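Local atomic coordinates of tailspike protein (Siphovirus 9NA, PDB entry 3RIQ), a protein that probably recognises Salmonella lipopolysaccharide as the phage's receptor and cleaves its polysaccharide as an endorhamnosidase, working as a trimer of right-handed beta-helix subunits. Residues A[91-96]-A[163-168]; A[417-422]-A[445-450]; A[518-523]-A[538-543]. All coordinates share one frame; numbering follows the deposited sequence. Where two conformers were deposited one is given.

Interaction 1 (A[91-96]-A[163-168]); sequences PYTVYR and ATMGGY
M165 reaches across to P91 and T93, and apolar packing through its one flexible side chain makes up the whole contact; no hydrogen bond crosses it. The closest approach is M165 CG to P91 CG, at 3.7 Å. P91 CD stands 4.0 Å from the same M165 CG, and P91 CG also lies 3.9 Å from M165 SD, so the sulfur and the carbon before it both rest against one end of the proline ring. Beyond the sulfur, M165 CE meets T93 CG2 at 3.9 Å, methyl against methyl. The bend at chi2 (-65°) takes the chain past P91 and carries its last methyl on to T93.

M165 sits at a corner of a beta-helix coil, where its backbone takes a left-handed conformation and the chain passes from strand 162-163 to the strand that begins near G166. Its side chain points toward P91 and T93, flanked by T87 and I185 of the neighbouring coils. P91 and T93 belong to the excursion between strands 79-87 and 146-151, which folds beside the helix as a small domain, probably the counterpart of the dorsal fin of the P22 tailspike. P91 also packs on W187, of the same strand 184-194 that I185 belongs to.

The polar bonds of T93 lie within the small domain. Its chi1 of 66° sets OG1 between the backbone N and the carbonyl carbon and leaves CG2 for M165; OG1 donates to K120 O and is also bonded to R117 NH2. Strand 92-93 pairs antiparallel with 115-116.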
loop_
_atom_site.group_PDB
_atom_site.type_symbol
_atom_site.label_atom_id
_atom_site.label_comp_id
_atom_site.label_asym_id
_atom_site.label_seq_id
_atom_site.Cartn_x
_atom_site.Cartn_y
_atom_site.Cartn_z
ATOM N N PRO A 91 -11.337 -2.719 -38.256
ATOM C CA PRO A 91 -12.420 -3.567 -37.790
ATOM C C PRO A 91 -13.640 -2.766 -37.369
ATOM O O PRO A 91 -13.500 -1.599 -36.983
ATOM C CB PRO A 91 -11.833 -4.197 -36.526
ATOM C CG PRO A 91 -10.916 -3.110 -35.966
ATOM C CD PRO A 91 -10.268 -2.564 -37.239
ATOM N N TYR A 92 -14.820 -3.376 -37.476
ATOM C CA TYR A 92 -15.985 -2.893 -36.739
ATOM C C TYR A 92 -15.745 -3.164 -35.262
ATOM O O TYR A 92 -15.352 -4.280 -34.889
ATOM C CB TYR A 92 -17.254 -3.639 -37.200
ATOM C CG TYR A 92 -17.695 -3.226 -38.584
ATOM C CD1 TYR A 92 -18.554 -2.121 -38.766
ATOM C CD2 TYR A 92 -17.253 -3.906 -39.717
ATOM C CE1 TYR A 92 -18.975 -1.731 -40.049
ATOM C CE2 TYR A 92 -17.646 -3.513 -40.975
ATOM C CZ TYR A 92 -18.502 -2.425 -41.142
ATOM O OH TYR A 92 -18.893 -2.066 -42.420
ATOM N N THR A 93 -15.952 -2.141 -34.425
ATOM C CA THR A 93 -15.850 -2.326 -32.982
ATOM C C THR A 93 -17.111 -1.892 -32.287
ATOM O O THR A 93 -17.830 -1.004 -32.774
ATOM C CB THR A 93 -14.654 -1.578 -32.340
ATOM O OG1 THR A 93 -14.833 -0.146 -32.451
ATOM C CG2 THR A 93 -13.332 -2.024 -33.000
ATOM N N VAL A 94 -17.395 -2.531 -31.153
ATOM C CA VAL A 94 -18.462 -2.065 -30.226
ATOM C C VAL A 94 -17.873 -1.083 -29.201
ATOM O O VAL A 94 -16.771 -1.327 -28.691
ATOM C CB VAL A 94 -19.205 -3.273 -29.549
ATOM C CG1 VAL A 94 -18.267 -4.143 -28.665
ATOM C CG2 VAL A 94 -20.384 -2.773 -28.705
ATOM N N TYR A 95 -18.549 0.048 -28.974
ATOM C CA TYR A 95 -18.070 1.077 -28.062
ATOM C C TYR A 95 -19.114 1.308 -26.992
ATOM O O TYR A 95 -20.185 1.872 -27.261
ATOM C CB TYR A 95 -17.767 2.365 -28.827
ATOM C CG TYR A 95 -17.118 3.423 -27.944
ATOM C CD1 TYR A 95 -15.881 3.184 -27.351
ATOM C CD2 TYR A 95 -17.724 4.650 -27.723
ATOM C CE1 TYR A 95 -15.291 4.131 -26.529
ATOM C CE2 TYR A 95 -17.121 5.643 -26.907
ATOM C CZ TYR A 95 -15.897 5.351 -26.307
ATOM O OH TYR A 95 -15.273 6.276 -25.513
ATOM N N ARG A 96 -18.827 0.846 -25.779
ATOM C CA ARG A 96 -19.891 0.746 -24.745
ATOM C C ARG A 96 -20.001 1.973 -23.824
ATOM O O ARG A 96 -20.468 1.842 -22.693
ATOM C CB ARG A 96 -19.644 -0.510 -23.879
ATOM C CG ARG A 96 -19.839 -1.842 -24.631
ATOM C CD ARG A 96 -19.619 -3.041 -23.734
ATOM N NE ARG A 96 -19.965 -4.307 -24.391
ATOM C CZ ARG A 96 -21.212 -4.756 -24.580
ATOM N NH1 ARG A 96 -22.264 -4.053 -24.144
ATOM N NH2 ARG A 96 -21.421 -5.914 -25.197
ATOM N N ALA A 163 0.586 -1.650 -30.342
ATOM C CA ALA A 163 -0.365 -2.339 -31.235
ATOM C C ALA A 163 -1.495 -1.396 -31.626
ATOM O O ALA A 163 -1.905 -0.552 -30.829
ATOM C CB ALA A 163 -0.976 -3.551 -30.524
ATOM N N THR A 164 -2.027 -1.606 -32.817
ATOM C CA THR A 164 -3.236 -0.907 -33.245
ATOM C C THR A 164 -4.162 -1.994 -33.770
ATOM O O THR A 164 -4.011 -2.460 -34.897
ATOM C CB THR A 164 -2.943 0.161 -34.320
ATOM O OG1 THR A 164 -1.960 1.085 -33.828
ATOM C CG2 THR A 164 -4.226 0.955 -34.679
ATOM N N MET A 165 -5.085 -2.423 -32.915
ATOM C CA MET A 165 -5.919 -3.583 -33.175
ATOM C C MET A 165 -5.015 -4.802 -33.456
ATOM O O MET A 165 -5.086 -5.437 -34.512
ATOM C CB MET A 165 -6.922 -3.311 -34.327
ATOM C CG MET A 165 -7.841 -2.146 -34.052
ATOM S SD MET A 165 -8.969 -2.427 -32.667
ATOM C CE MET A 165 -9.723 -0.782 -32.483
ATOM N N GLY A 166 -4.150 -5.111 -32.481
ATOM C CA GLY A 166 -3.157 -6.166 -32.610
ATOM C C GLY A 166 -2.781 -6.667 -31.232
ATOM O O GLY A 166 -3.222 -6.151 -30.193
ATOM N N GLY A 167 -1.919 -7.653 -31.211
ATOM C CA GLY A 167 -1.456 -8.218 -29.946
ATOM C C GLY A 167 -0.358 -9.222 -30.124
ATOM O O GLY A 167 0.112 -9.456 -31.253
ATOM N N TYR A 168 0.015 -9.841 -29.012
ATOM C CA TYR A 168 1.189 -10.694 -28.928
ATOM C C TYR A 168 0.808 -12.001 -28.277
ATOM O O TYR A 168 0.272 -12.033 -27.145
ATOM C CB TYR A 168 2.324 -10.021 -28.122
ATOM C CG TYR A 168 2.784 -8.745 -28.802
ATOM C CD1 TYR A 168 3.887 -8.744 -29.663
ATOM C CD2 TYR A 168 2.096 -7.536 -28.603
ATOM C CE1 TYR A 168 4.281 -7.579 -30.305
ATOM C CE2 TYR A 168 2.477 -6.375 -29.242
ATOM C CZ TYR A 168 3.562 -6.399 -30.104
ATOM O OH TYR A 168 3.968 -5.242 -30.723
#

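Interaction 2 (A[417-422]-A[445-450]); sequences ILCTYV and PAMGGT
The flat groups that meet M447 are peptides of the 417-422 segment, and its terminal methyl covers two of them at once. M447 CE lies over one face of the T420-Y421 peptide, almost straight above its oxygen, with T420 O at 3.5 Å. The peptide before it is turned by about 80°; there CE stands above the plane but tilted from the perpendicular, 3.4 Å from C419 O. The backbone of the same corner is hydrogen-bonded to the neighbouring coil, T420 to S402 and Y421 to V404.

Two side chains add apolar contacts to the thioether. C419 SG is 4.4 Å from M447 CE, a loose apolar contact. V422 CG2 comes within 4.1 Å of M447 SD, in an oblique crossing that is less certain, since V422 was modelled in two conformers. M447 CG lies between its backbone N and carbonyl carbon (chi1 71°), and the rest of the chain is extended, which brings CE up to the carbonyls of C419 and T420.

This bend is a corner in the last coil of the parallel beta-helix: strand 417-419 runs into it, and the strand beginning near Y421 leaves on another face. The 445-450 loop joins strands 438-444 and 455-461 of the antiparallel sheet that follows. Within it, residues 446-449 form a turn closed by G449 N to A446 O at 3.0 Å, and T450 OG1 lies by the carbonyls of P445 and A446.

A second subunit joins in: its Q433 packs on M447 and gives a hydrogen bond from NE2 to I417 O, and it bonds the backbone at A446 and M447. V422 packs on G427 of the third subunit.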
loop_
_atom_site.group_PDB
_atom_site.type_symbol
_atom_site.label_atom_id
_atom_site.label_comp_id
_atom_site.label_asym_id
_atom_site.label_seq_id
_atom_site.Cartn_x
_atom_site.Cartn_y
_atom_site.Cartn_z
ATOM N N ILE A 417 -22.816 -7.916 8.506
ATOM C CA ILE A 417 -21.662 -8.837 8.490
ATOM C C ILE A 417 -22.140 -10.224 8.924
ATOM O O ILE A 417 -22.678 -10.398 10.044
ATOM C CB ILE A 417 -20.556 -8.367 9.478
ATOM C CG1 ILE A 417 -20.090 -6.953 9.121
ATOM C CG2 ILE A 417 -19.418 -9.392 9.512
ATOM C CD1 ILE A 417 -19.170 -6.309 10.123
ATOM N N LEU A 418 -21.986 -11.203 8.022
ATOM C CA LEU A 418 -22.346 -12.583 8.317
ATOM C C LEU A 418 -21.092 -13.435 8.215
ATOM O O LEU A 418 -20.513 -13.534 7.132
ATOM C CB LEU A 418 -23.425 -13.122 7.343
ATOM C CG LEU A 418 -23.750 -14.643 7.406
ATOM C CD1 LEU A 418 -24.332 -14.987 8.723
ATOM C CD2 LEU A 418 -24.676 -15.068 6.300
ATOM N N CYS A 419 -20.673 -14.036 9.324
ATOM C CA CYS A 419 -19.454 -14.849 9.325
ATOM C C CYS A 419 -19.426 -15.753 10.518
ATOM O O CYS A 419 -20.376 -15.765 11.297
ATOM C CB CYS A 419 -18.185 -13.965 9.276
ATOM S SG CYS A 419 -18.034 -12.968 10.749
ATOM N N THR A 420 -18.364 -16.547 10.654
ATOM C CA THR A 420 -18.286 -17.500 11.756
ATOM C C THR A 420 -17.750 -16.864 13.034
ATOM O O THR A 420 -18.175 -17.200 14.155
ATOM C CB THR A 420 -17.380 -18.693 11.389
ATOM O OG1 THR A 420 -18.030 -19.473 10.387
ATOM C CG2 THR A 420 -17.153 -19.608 12.577
ATOM N N TYR A 421 -16.791 -15.969 12.866
ATOM C CA TYR A 421 -16.125 -15.356 14.013
ATOM C C TYR A 421 -15.760 -13.907 13.670
ATOM O O TYR A 421 -15.197 -13.652 12.592
ATOM C CB TYR A 421 -14.848 -16.158 14.392
ATOM C CG TYR A 421 -14.124 -15.526 15.558
ATOM C CD1 TYR A 421 -14.602 -15.696 16.883
ATOM C CD2 TYR A 421 -13.002 -14.715 15.362
ATOM C CE1 TYR A 421 -13.957 -15.075 17.970
ATOM C CE2 TYR A 421 -12.369 -14.088 16.450
ATOM C CZ TYR A 421 -12.836 -14.279 17.733
ATOM O OH TYR A 421 -12.209 -13.629 18.782
ATOM N N VAL A 422 -16.067 -13.004 14.600
ATOM C CA VAL A 422 -15.731 -11.588 14.505
ATOM C C VAL A 422 -14.745 -11.303 15.651
ATOM O O VAL A 422 -15.061 -11.556 16.816
ATOM C CB VAL A 422 -17.011 -10.701 14.647
ATOM C CG1 VAL A 422 -16.646 -9.245 14.754
ATOM C CG2 VAL A 422 -17.982 -10.914 13.467
ATOM N N PRO A 445 -24.734 -10.725 20.773
ATOM C CA PRO A 445 -24.260 -12.123 20.845
ATOM C C PRO A 445 -25.264 -13.098 20.226
ATOM O O PRO A 445 -26.355 -12.687 19.797
ATOM C CB PRO A 445 -24.123 -12.381 22.328
ATOM C CG PRO A 445 -25.144 -11.468 22.981
ATOM C CD PRO A 445 -25.160 -10.206 22.092
ATOM N N ALA A 446 -24.883 -14.373 20.121
ATOM C CA ALA A 446 -25.683 -15.353 19.374
ATOM C C ALA A 446 -26.008 -14.801 17.983
ATOM O O ALA A 446 -27.163 -14.825 17.542
ATOM C CB ALA A 446 -26.981 -15.717 20.153
ATOM N N MET A 447 -24.979 -14.304 17.288
ATOM C CA MET A 447 -25.202 -13.527 16.065
ATOM C C MET A 447 -25.761 -14.382 14.930
ATOM O O MET A 447 -26.372 -13.850 14.011
ATOM C CB MET A 447 -23.904 -12.806 15.635
ATOM C CG MET A 447 -22.828 -13.764 15.099
ATOM S SD MET A 447 -21.244 -12.961 14.927
ATOM C CE MET A 447 -20.218 -14.355 14.356
ATOM N N GLY A 448 -25.531 -15.696 14.985
ATOM C CA GLY A 448 -26.086 -16.605 13.975
ATOM C C GLY A 448 -27.604 -16.750 14.069
ATOM O O GLY A 448 -28.259 -17.104 13.083
ATOM N N GLY A 449 -28.175 -16.466 15.235
ATOM C CA GLY A 449 -29.591 -16.762 15.474
ATOM C C GLY A 449 -30.383 -15.631 16.085
ATOM O O GLY A 449 -31.487 -15.863 16.616
ATOM N N THR A 450 -29.842 -14.418 16.054
ATOM C CA THR A 450 -30.590 -13.258 16.551
ATOM C C THR A 450 -30.682 -12.172 15.482
ATOM O O THR A 450 -29.774 -12.049 14.633
ATOM C CB THR A 450 -29.952 -12.655 17.864
ATOM O OG1 THR A 450 -28.601 -12.236 17.614
ATOM C CG2 THR A 450 -29.959 -13.677 19.005
#

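Interaction 3 (A[518-523]-A[538-543]); sequences GFFFGT and FVTYSL
T540 and F520, which lose the most surface here, meet through single carbons: T540 CG2 touches F520 CZ at 4.1 Å. The methyl comes to the rim of the phenyl ring, near the ring plane and not over a face, and the two side chains cross at roughly a right angle. The CB of F520 points neither toward nor away from the 538-543 segment, but with CG between the backbone N and the carbonyl carbon (chi1 68°) the ring's far end is brought to T540. In T540 the methyl is the branch that lies anti to the backbone N, and it alone of the two branches touches the ring.

The two strands, 516-521 and 538-542, are the outer members of a three-stranded antiparallel sheet and therefore run in the same direction, with 527-532 between them. Their nearest CA atoms, of F519 and Y541, are 9.5 Å apart, about two strand spacings, so the contact passes over the middle strand with no backbone bond between the segments. F520 lies on R528 of that strand on the one face, where Q505 also packs against it.

F519 alternates to the other face and meets L543, the last residue of the chain. L543 CD1 approaches F519 CE2 at 4.2 Å, again at the ring edge and near its plane. F519 also lies on I529 of the middle strand. This is the side on which the trimer closes: F519 packs on I499 of the second subunit and I517 of the third, while L543 touches L543 of the second subunit and Y541 of the third. T540, by contrast, is exposed.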
loop_
_atom_site.group_PDB
_atom_site.type_symbol
_atom_site.label_atom_id
_atom_site.label_comp_id
_atom_site.label_asym_id
_atom_site.label_seq_id
_atom_site.Cartn_x
_atom_site.Cartn_y
_atom_site.Cartn_z
ATOM N N GLY A 518 -34.400 -7.176 44.783
ATOM C CA GLY A 518 -35.166 -6.836 43.578
ATOM C C GLY A 518 -36.541 -6.396 44.018
ATOM O O GLY A 518 -37.109 -6.979 44.950
ATOM N N PHE A 519 -37.058 -5.342 43.386
ATOM C CA PHE A 519 -38.411 -4.892 43.664
ATOM C C PHE A 519 -39.429 -5.621 42.780
ATOM O O PHE A 519 -39.133 -6.023 41.654
ATOM C CB PHE A 519 -38.555 -3.390 43.423
ATOM C CG PHE A 519 -37.820 -2.519 44.434
ATOM C CD1 PHE A 519 -36.446 -2.265 44.338
ATOM C CD2 PHE A 519 -38.535 -1.922 45.479
ATOM C CE1 PHE A 519 -35.813 -1.420 45.290
ATOM C CE2 PHE A 519 -37.909 -1.084 46.403
ATOM C CZ PHE A 519 -36.548 -0.851 46.315
ATOM N N PHE A 520 -40.636 -5.787 43.303
ATOM C CA PHE A 520 -41.710 -6.360 42.509
ATOM C C PHE A 520 -43.064 -5.924 43.030
ATOM O O PHE A 520 -43.196 -5.482 44.183
ATOM C CB PHE A 520 -41.620 -7.900 42.486
ATOM C CG PHE A 520 -41.913 -8.549 43.818
ATOM C CD1 PHE A 520 -40.902 -8.714 44.778
ATOM C CD2 PHE A 520 -43.208 -9.013 44.102
ATOM C CE1 PHE A 520 -41.206 -9.341 46.007
ATOM C CE2 PHE A 520 -43.509 -9.618 45.311
ATOM C CZ PHE A 520 -42.522 -9.808 46.254
ATOM N N PHE A 521 -44.058 -6.040 42.163
ATOM C CA PHE A 521 -45.457 -5.819 42.549
ATOM C C PHE A 521 -46.192 -7.116 42.863
ATOM O O PHE A 521 -46.153 -8.063 42.077
ATOM C CB PHE A 521 -46.194 -5.055 41.460
ATOM C CG PHE A 521 -45.767 -3.611 41.331
ATOM C CD1 PHE A 521 -44.853 -3.214 40.337
ATOM C CD2 PHE A 521 -46.257 -2.649 42.218
ATOM C CE1 PHE A 521 -44.450 -1.865 40.218
ATOM C CE2 PHE A 521 -45.848 -1.298 42.113
ATOM C CZ PHE A 521 -44.939 -0.913 41.109
ATOM N N GLY A 522 -46.885 -7.119 44.006
ATOM C CA GLY A 522 -47.689 -8.248 44.473
ATOM C C GLY A 522 -49.027 -8.322 43.752
ATOM O O GLY A 522 -49.292 -7.525 42.850
ATOM N N THR A 523 -49.874 -9.269 44.151
ATOM C CA THR A 523 -51.130 -9.554 43.413
ATOM C C THR A 523 -52.165 -8.446 43.474
ATOM O O THR A 523 -53.060 -8.383 42.613
ATOM C CB THR A 523 -51.818 -10.846 43.887
ATOM O OG1 THR A 523 -52.021 -10.775 45.305
ATOM C CG2 THR A 523 -50.980 -12.066 43.534
ATOM N N PHE A 538 -33.505 -15.828 52.215
ATOM C CA PHE A 538 -34.377 -14.790 51.686
ATOM C C PHE A 538 -35.392 -14.263 52.697
ATOM O O PHE A 538 -35.907 -15.027 53.545
ATOM C CB PHE A 538 -35.164 -15.351 50.498
ATOM C CG PHE A 538 -34.320 -15.673 49.287
ATOM C CD1 PHE A 538 -33.720 -16.923 49.157
ATOM C CD2 PHE A 538 -34.174 -14.740 48.244
ATOM C CE1 PHE A 538 -32.938 -17.239 48.042
ATOM C CE2 PHE A 538 -33.406 -15.055 47.097
ATOM C CZ PHE A 538 -32.776 -16.309 47.010
ATOM N N VAL A 539 -35.702 -12.966 52.566
ATOM C CA VAL A 539 -36.829 -12.340 53.263
ATOM C C VAL A 539 -37.497 -11.359 52.303
ATOM O O VAL A 539 -36.875 -10.864 51.343
ATOM C CB VAL A 539 -36.411 -11.594 54.575
ATOM C CG1 VAL A 539 -36.123 -12.613 55.721
ATOM C CG2 VAL A 539 -35.214 -10.648 54.349
ATOM N N THR A 540 -38.776 -11.111 52.545
ATOM C CA THR A 540 -39.513 -10.166 51.727
ATOM C C THR A 540 -39.998 -9.019 52.600
ATOM O O THR A 540 -40.633 -9.249 53.654
ATOM C CB THR A 540 -40.701 -10.868 51.047
ATOM O OG1 THR A 540 -40.201 -11.882 50.161
ATOM C CG2 THR A 540 -41.557 -9.854 50.251
ATOM N N TYR A 541 -39.730 -7.796 52.163
ATOM C CA TYR A 541 -40.245 -6.590 52.818
ATOM C C TYR A 541 -41.432 -6.046 52.061
ATOM O O TYR A 541 -41.413 -5.997 50.840
ATOM C CB TYR A 541 -39.142 -5.535 52.862
ATOM C CG TYR A 541 -38.037 -5.882 53.818
ATOM C CD1 TYR A 541 -36.917 -6.601 53.385
ATOM C CD2 TYR A 541 -38.089 -5.462 55.162
ATOM C CE1 TYR A 541 -35.910 -6.955 54.269
ATOM C CE2 TYR A 541 -37.072 -5.786 56.048
ATOM C CZ TYR A 541 -35.984 -6.533 55.592
ATOM O OH TYR A 541 -34.960 -6.854 56.447
ATOM N N SER A 542 -42.482 -5.677 52.791
ATOM C CA SER A 542 -43.607 -4.976 52.192
ATOM C C SER A 542 -43.468 -3.506 52.558
ATOM O O SER A 542 -43.047 -3.169 53.667
ATOM C CB SER A 542 -44.934 -5.564 52.702
ATOM O OG SER A 542 -45.153 -6.877 52.142
ATOM N N LEU A 543 -43.742 -2.615 51.618
ATOM C CA LEU A 543 -43.587 -1.196 51.925
ATOM C C LEU A 543 -44.908 -0.622 52.377
ATOM O O LEU A 543 -45.968 -1.219 52.110
ATOM C CB LEU A 543 -43.019 -0.431 50.737
ATOM C CG LEU A 543 -41.608 -0.943 50.419
ATOM C CD1 LEU A 543 -41.051 -0.348 49.150
ATOM C CD2 LEU A 543 -40.666 -0.696 51.604
ATOM O OXT LEU A 543 -44.901 0.434 53.025
#

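The three contacts follow one another along the chain and mark successive parts of an elongated molecule. Interaction 1 joins a side domain to an early coil of the beta-helix; interaction 2 lies where the beta-helix ends, its centre 49 Å from that of interaction 1; interaction 3 is at the C-terminal tip, a further 39 Å from interaction 2 and 86 Å from interaction 1. None touches another: the nearest atoms of interactions 2 and 3 are about 23 Å apart, those of 1 and 2 about 32 Å. Their surroundings differ too. Interaction 1 is made within one chain, with no other subunit at its segments, whereas interactions 2 and 3 both meet the second and third subunits.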